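Long-range contacts in ESAT-6/WXG100 secretion system protein (Streptococcus gallolyticus, PDB 7JQE), which is the EsaA subunit of the bacterial type VIIb secretion system, its extracellular region probably serving the export of protein toxins across the cell envelope: residues A211-K216 and Y255-A260; A263-S268 and I390-T395. One frame throughout, in Å; residues are numbered along the deposited sequence.

Contact 1: A211-K216 and Y255-A260. With EDO (1,2-ethanediol), chain V.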
loop_
_atom_site.group_PDB
_atom_site.type_symbol
_atom_site.label_atom_id
_atom_site.label_comp_id
_atom_site.label_asym_id
_atom_site.label_seq_id
_atom_site.Cartn_x
_atom_site.Cartn_y
_atom_site.Cartn_z
ATOM N N ALA A 211 16.375 0.458 17.910
ATOM C CA ALA A 211 17.613 -0.314 17.967
ATOM C C ALA A 211 17.550 -1.415 19.018
ATOM O O ALA A 211 17.712 -2.600 18.705
ATOM C CB ALA A 211 18.792 0.619 18.241
ATOM N N THR A 212 17.323 -1.032 20.276
ATOM C CA THR A 212 17.324 -2.008 21.360
ATOM C C THR A 212 16.284 -3.097 21.119
ATOM O O THR A 212 16.583 -4.293 21.220
ATOM C CB THR A 212 17.084 -1.304 22.697
ATOM O OG1 THR A 212 15.816 -0.636 22.674
ATOM C CG2 THR A 212 18.175 -0.275 22.948
ATOM N N LEU A 213 15.056 -2.699 20.779
ATOM C CA LEU A 213 14.003 -3.672 20.501
ATOM C C LEU A 213 14.426 -4.653 19.415
ATOM O O LEU A 213 14.297 -5.872 19.576
ATOM C CB LEU A 213 12.722 -2.950 20.090
ATOM C CG LEU A 213 11.643 -3.852 19.498
ATOM C CD1 LEU A 213 11.036 -4.718 20.583
ATOM C CD2 LEU A 213 10.571 -3.033 18.788
ATOM N N PHE A 214 14.921 -4.132 18.288
ATOM C CA PHE A 214 15.362 -5.007 17.208
ATOM C C PHE A 214 16.533 -5.880 17.641
ATOM O O PHE A 214 16.672 -7.014 17.169
ATOM C CB PHE A 214 15.739 -4.173 15.979
ATOM C CG PHE A 214 14.553 -3.628 15.219
ATOM C CD1 PHE A 214 13.365 -4.343 15.147
ATOM C CD2 PHE A 214 14.629 -2.398 14.571
ATOM C CE1 PHE A 214 12.273 -3.845 14.450
ATOM C CE2 PHE A 214 13.538 -1.892 13.865
ATOM C CZ PHE A 214 12.360 -2.614 13.807
ATOM N N SER A 215 17.382 -5.375 18.539
ATOM C CA SER A 215 18.543 -6.148 18.968
ATOM C C SER A 215 18.128 -7.326 19.838
ATOM O O SER A 215 18.640 -8.439 19.673
ATOM C CB SER A 215 19.527 -5.249 19.716
ATOM O OG SER A 215 20.232 -4.407 18.820
ATOM N N LYS A 216 17.202 -7.101 20.766
ATOM C CA LYS A 216 16.708 -8.196 21.586
ATOM C C LYS A 216 16.009 -9.241 20.725
ATOM O O LYS A 216 16.307 -10.437 20.815
ATOM C CB LYS A 216 15.771 -7.655 22.666
ATOM C CG LYS A 216 15.511 -8.635 23.796
ATOM C CD LYS A 216 16.811 -9.052 24.467
ATOM C CE LYS A 216 16.569 -10.028 25.613
ATOM N NZ LYS A 216 17.856 -10.505 26.196
ATOM N N TYR A 255 8.956 -1.493 26.656
ATOM C CA TYR A 255 8.655 -2.911 26.494
ATOM C C TYR A 255 9.133 -3.662 27.728
ATOM O O TYR A 255 10.330 -3.660 28.034
ATOM C CB TYR A 255 9.311 -3.469 25.230
ATOM C CG TYR A 255 8.848 -2.789 23.960
ATOM C CD1 TYR A 255 7.584 -3.035 23.436
ATOM C CD2 TYR A 255 9.677 -1.904 23.285
ATOM C CE1 TYR A 255 7.158 -2.411 22.273
ATOM C CE2 TYR A 255 9.266 -1.283 22.126
ATOM C CZ TYR A 255 8.005 -1.536 21.624
ATOM O OH TYR A 255 7.598 -0.906 20.470
ATOM N N SER A 256 8.196 -4.303 28.430
ATOM C CA SER A 256 8.541 -5.050 29.638
ATOM C C SER A 256 9.682 -6.035 29.390
ATOM O O SER A 256 10.666 -6.066 30.134
ATOM C CB SER A 256 7.308 -5.790 30.160
ATOM O OG SER A 256 6.206 -4.912 30.308
ATOM N N PHE A 257 9.572 -6.843 28.332
ATOM C CA PHE A 257 10.479 -7.972 28.150
ATOM C C PHE A 257 11.938 -7.559 27.997
ATOM O O PHE A 257 12.809 -8.436 27.982
ATOM C CB PHE A 257 10.043 -8.806 26.935
ATOM C CG PHE A 257 10.533 -8.271 25.613
ATOM C CD1 PHE A 257 9.882 -7.219 24.986
ATOM C CD2 PHE A 257 11.635 -8.837 24.988
ATOM C CE1 PHE A 257 10.330 -6.736 23.766
ATOM C CE2 PHE A 257 12.088 -8.356 23.766
ATOM C CZ PHE A 257 11.437 -7.304 23.155
ATOM N N LEU A 258 12.235 -6.264 27.877
ATOM C CA LEU A 258 13.626 -5.838 27.770
ATOM C C LEU A 258 14.330 -5.812 29.120
ATOM O O LEU A 258 15.565 -5.748 29.161
ATOM C CB LEU A 258 13.715 -4.454 27.113
ATOM C CG LEU A 258 13.248 -4.337 25.656
ATOM C CD1 LEU A 258 13.298 -2.889 25.173
ATOM C CD2 LEU A 258 14.069 -5.237 24.737
ATOM N N THR A 259 13.577 -5.868 30.223
ATOM C CA THR A 259 14.160 -5.861 31.560
ATOM C C THR A 259 13.629 -7.005 32.416
ATOM O O THR A 259 13.721 -6.942 33.647
ATOM C CB THR A 259 13.898 -4.529 32.263
ATOM O OG1 THR A 259 12.500 -4.413 32.561
ATOM C CG2 THR A 259 14.325 -3.368 31.376
ATOM N N ALA A 260 13.071 -8.042 31.798
ATOM C CA ALA A 260 12.551 -9.174 32.551
ATOM C C ALA A 260 13.701 -10.047 33.043
ATOM O O ALA A 260 14.586 -10.422 32.267
ATOM C CB ALA A 260 11.585 -9.988 31.692
HETATM C C1 EDO V . 17.410 -9.485 30.360
HETATM O O1 EDO V . 16.280 -9.392 29.482
HETATM C C2 EDO V . 18.386 -10.547 29.856
HETATM O O2 EDO V . 17.750 -11.832 29.840
#
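Apolar packing of a helix against a short 3-10 turn joins helix 211-219 to the loop that leads from helix 225-244 toward the beta domain of this elongated protein. Leu213 and Lys216, one turn apart on the helix, meet Tyr255, Phe257 and Leu258. Both methyls of Leu213 meet Tyr255, and CD1 also reaches Phe257: CD1 lies over one face of Tyr255, a CH-pi contact 4.3 Å from the ring centroid and 17° off the normal, and sits at the edge of Phe257, 3.7 Å from CZ. Its CD2 reaches CE2 of Tyr255. The Phe257 ring takes Leu258 CD2 over one face, towards the rim. Helix 396-427 backs the turn: Phe257 touches Ser400, Tyr255 touches Asp405, and Phe257 N bonds to Asp405. Lys216 contributes its aliphatic stem. The chain bends at chi2 (58°) and leads the amine away from the turn, to a salt bridge with Glu219; an ethanediol, probably from the crystallisation liquor, lies beside it. Lys216 CB packs 3.6 Å from Leu258 CD2, and CG comes to 3.4 Å from Phe257 CE2.

Contact 2: A263-S268 and I390-T395. With EDO (1,2-ethanediol), chain C.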
loop_
_atom_site.group_PDB
_atom_site.type_symbol
_atom_site.label_atom_id
_atom_site.label_comp_id
_atom_site.label_asym_id
_atom_site.label_seq_id
_atom_site.Cartn_x
_atom_site.Cartn_y
_atom_site.Cartn_z
ATOM N N ALA A 263 14.025 -15.503 38.349
ATOM C CA ALA A 263 14.422 -15.665 39.738
ATOM C C ALA A 263 15.859 -16.159 39.809
ATOM O O ALA A 263 16.347 -16.851 38.911
ATOM C CB ALA A 263 13.495 -16.645 40.457
ATOM N N LYS A 264 16.544 -15.791 40.885
ATOM C CA LYS A 264 17.911 -16.248 41.129
ATOM C C LYS A 264 17.949 -17.043 42.428
ATOM O O LYS A 264 17.886 -16.454 43.524
ATOM C CB LYS A 264 18.878 -15.067 41.183
ATOM C CG LYS A 264 20.323 -15.432 40.879
ATOM C CD LYS A 264 20.471 -15.975 39.460
ATOM C CE LYS A 264 21.928 -16.283 39.127
ATOM N NZ LYS A 264 22.075 -16.933 37.792
ATOM N N PRO A 265 18.029 -18.369 42.368
ATOM C CA PRO A 265 18.043 -19.164 43.598
ATOM C C PRO A 265 19.373 -19.043 44.328
ATOM O O PRO A 265 20.414 -18.732 43.746
ATOM C CB PRO A 265 17.807 -20.592 43.100
ATOM C CG PRO A 265 18.327 -20.586 41.706
ATOM C CD PRO A 265 18.053 -19.212 41.160
ATOM N N GLU A 266 19.323 -19.302 45.632
ATOM C CA GLU A 266 20.517 -19.192 46.461
ATOM C C GLU A 266 21.447 -20.372 46.209
ATOM O O GLU A 266 21.020 -21.530 46.230
ATOM C CB GLU A 266 20.133 -19.122 47.937
ATOM C CG GLU A 266 20.972 -18.146 48.737
ATOM C CD GLU A 266 20.720 -16.705 48.334
ATOM O OE1 GLU A 266 19.606 -16.410 47.857
ATOM O OE2 GLU A 266 21.636 -15.870 48.490
ATOM N N GLN A 267 22.727 -20.075 45.974
ATOM C CA GLN A 267 23.689 -21.116 45.627
ATOM C C GLN A 267 24.153 -21.909 46.842
ATOM O O GLN A 267 24.470 -23.096 46.714
ATOM C CB GLN A 267 24.888 -20.494 44.913
ATOM C CG GLN A 267 25.919 -21.492 44.424
ATOM C CD GLN A 267 27.036 -20.823 43.652
ATOM O OE1 GLN A 267 27.042 -19.602 43.488
ATOM N NE2 GLN A 267 27.986 -21.618 43.170
ATOM N N SER A 268 24.200 -21.284 48.017
ATOM C CA SER A 268 24.561 -21.952 49.258
ATOM C C SER A 268 23.367 -21.994 50.202
ATOM O O SER A 268 22.486 -21.131 50.162
ATOM C CB SER A 268 25.730 -21.248 49.956
ATOM O OG SER A 268 26.946 -21.450 49.256
ATOM N N ILE A 390 17.937 -27.073 42.692
ATOM C CA ILE A 390 17.533 -25.720 42.333
ATOM C C ILE A 390 17.394 -25.635 40.817
ATOM O O ILE A 390 18.022 -26.388 40.066
ATOM C CB ILE A 390 18.513 -24.645 42.853
ATOM C CG1 ILE A 390 19.930 -24.914 42.344
ATOM C CG2 ILE A 390 18.476 -24.588 44.371
ATOM C CD1 ILE A 390 20.838 -23.705 42.431
ATOM N N TYR A 391 16.562 -24.703 40.373
ATOM C CA TYR A 391 16.213 -24.554 38.965
ATOM C C TYR A 391 16.557 -23.132 38.546
ATOM O O TYR A 391 15.951 -22.173 39.037
ATOM C CB TYR A 391 14.731 -24.856 38.749
ATOM C CG TYR A 391 13.848 -24.192 39.784
ATOM C CD1 TYR A 391 13.273 -22.945 39.544
ATOM C CD2 TYR A 391 13.607 -24.800 41.012
ATOM C CE1 TYR A 391 12.473 -22.328 40.495
ATOM C CE2 TYR A 391 12.806 -24.191 41.970
ATOM C CZ TYR A 391 12.244 -22.955 41.706
ATOM O OH TYR A 391 11.450 -22.346 42.653
ATOM N N VAL A 392 17.551 -22.988 37.675
ATOM C CA VAL A 392 17.890 -21.691 37.102
ATOM C C VAL A 392 17.191 -21.602 35.752
ATOM O O VAL A 392 17.596 -22.261 34.792
ATOM C CB VAL A 392 19.404 -21.508 36.955
ATOM C CG1 VAL A 392 19.712 -20.091 36.486
ATOM C CG2 VAL A 392 20.106 -21.808 38.269
ATOM N N THR A 393 16.128 -20.809 35.684
ATOM C CA THR A 393 15.354 -20.687 34.460
ATOM C C THR A 393 15.872 -19.531 33.612
ATOM O O THR A 393 16.468 -18.576 34.119
ATOM C CB THR A 393 13.869 -20.485 34.766
ATOM O OG1 THR A 393 13.668 -19.174 35.308
ATOM C CG2 THR A 393 13.390 -21.521 35.773
ATOM N N ASP A 394 15.632 -19.635 32.303
ATOM C CA ASP A 394 16.121 -18.673 31.321
ATOM C C ASP A 394 14.989 -18.125 30.462
ATOM O O ASP A 394 15.236 -17.645 29.353
ATOM C CB ASP A 394 17.182 -19.324 30.429
ATOM C CG ASP A 394 18.156 -18.326 29.858
ATOM O OD1 ASP A 394 17.976 -17.113 30.101
ATOM O OD2 ASP A 394 19.112 -18.760 29.177
ATOM N N THR A 395 13.753 -18.185 30.952
ATOM C CA THR A 395 12.574 -17.943 30.134
ATOM C C THR A 395 11.799 -16.699 30.559
ATOM O O THR A 395 10.638 -16.536 30.166
ATOM C CB THR A 395 11.661 -19.166 30.175
ATOM O OG1 THR A 395 11.255 -19.407 31.530
ATOM C CG2 THR A 395 12.391 -20.391 29.639
HETATM C C1 EDO C . 16.947 -16.018 26.762
HETATM O O1 EDO C . 15.600 -16.229 27.208
HETATM C C2 EDO C . 17.157 -16.680 25.404
HETATM O O2 EDO C . 16.194 -16.182 24.462
#
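Ile390 opens the touching run near the end of strand 382-392, outermost within this chain in the four-stranded antiparallel sheet, where the loop entering the beta domain runs past the strand leaving it. With CG1 between the backbone N and the carbonyl carbon (chi1 57°), the branch carries CD1 to 4.1 Å from Pro265 CG, and Ile390 CB also meets Pro265 CB. The contact is apolar packing, not strand pairing: Ile390 and Val392 make their backbone bonds to His371 and Gly369 in strand 369-379. Tyr391 contributes its carbonyl, with O 3.9 Å from Pro265 CG, while its hydroxyl makes a weak hydrogen bond to Thr370 of the second subunit. Val392, buried, uses both branches. Its side chain and that of Pro265 cross at about a right angle, with CG2 4.1 Å from Pro265 CG, which thereby faces both Ile390 CD1 and Val392 CG2. CG1 meets the end of Lys264, whose amine also has a weak hydrogen bond to the Leu366 carbonyl. Past the strand, Thr393 ties the two passing chains together beyond the proline: its OG1 hydrogen-bonds to OD1 of Asp262, the residue just before segment 263-268.

Contact 1 closes before contact 2 opens, and only two residues separate segments 255-260 and 263-268 along the chain; the contact centres lie 22 Å apart. Together they follow the loop between helix 225-244 and strand 268-275 from the helical part of the molecule into the beta domain. Contact 1 lies on helix 211-219, whereas contact 2 lies on strand 382-392, the last strand before the chain returns through helix 396-427. That helix joins the two: it begins directly after segment 390-395 and touches segment 255-260. Contact 2 packs the incoming loop against the returning strand where the helical and beta parts of this long, slender extracellular region meet, while contact 1 holds that loop to the helical part.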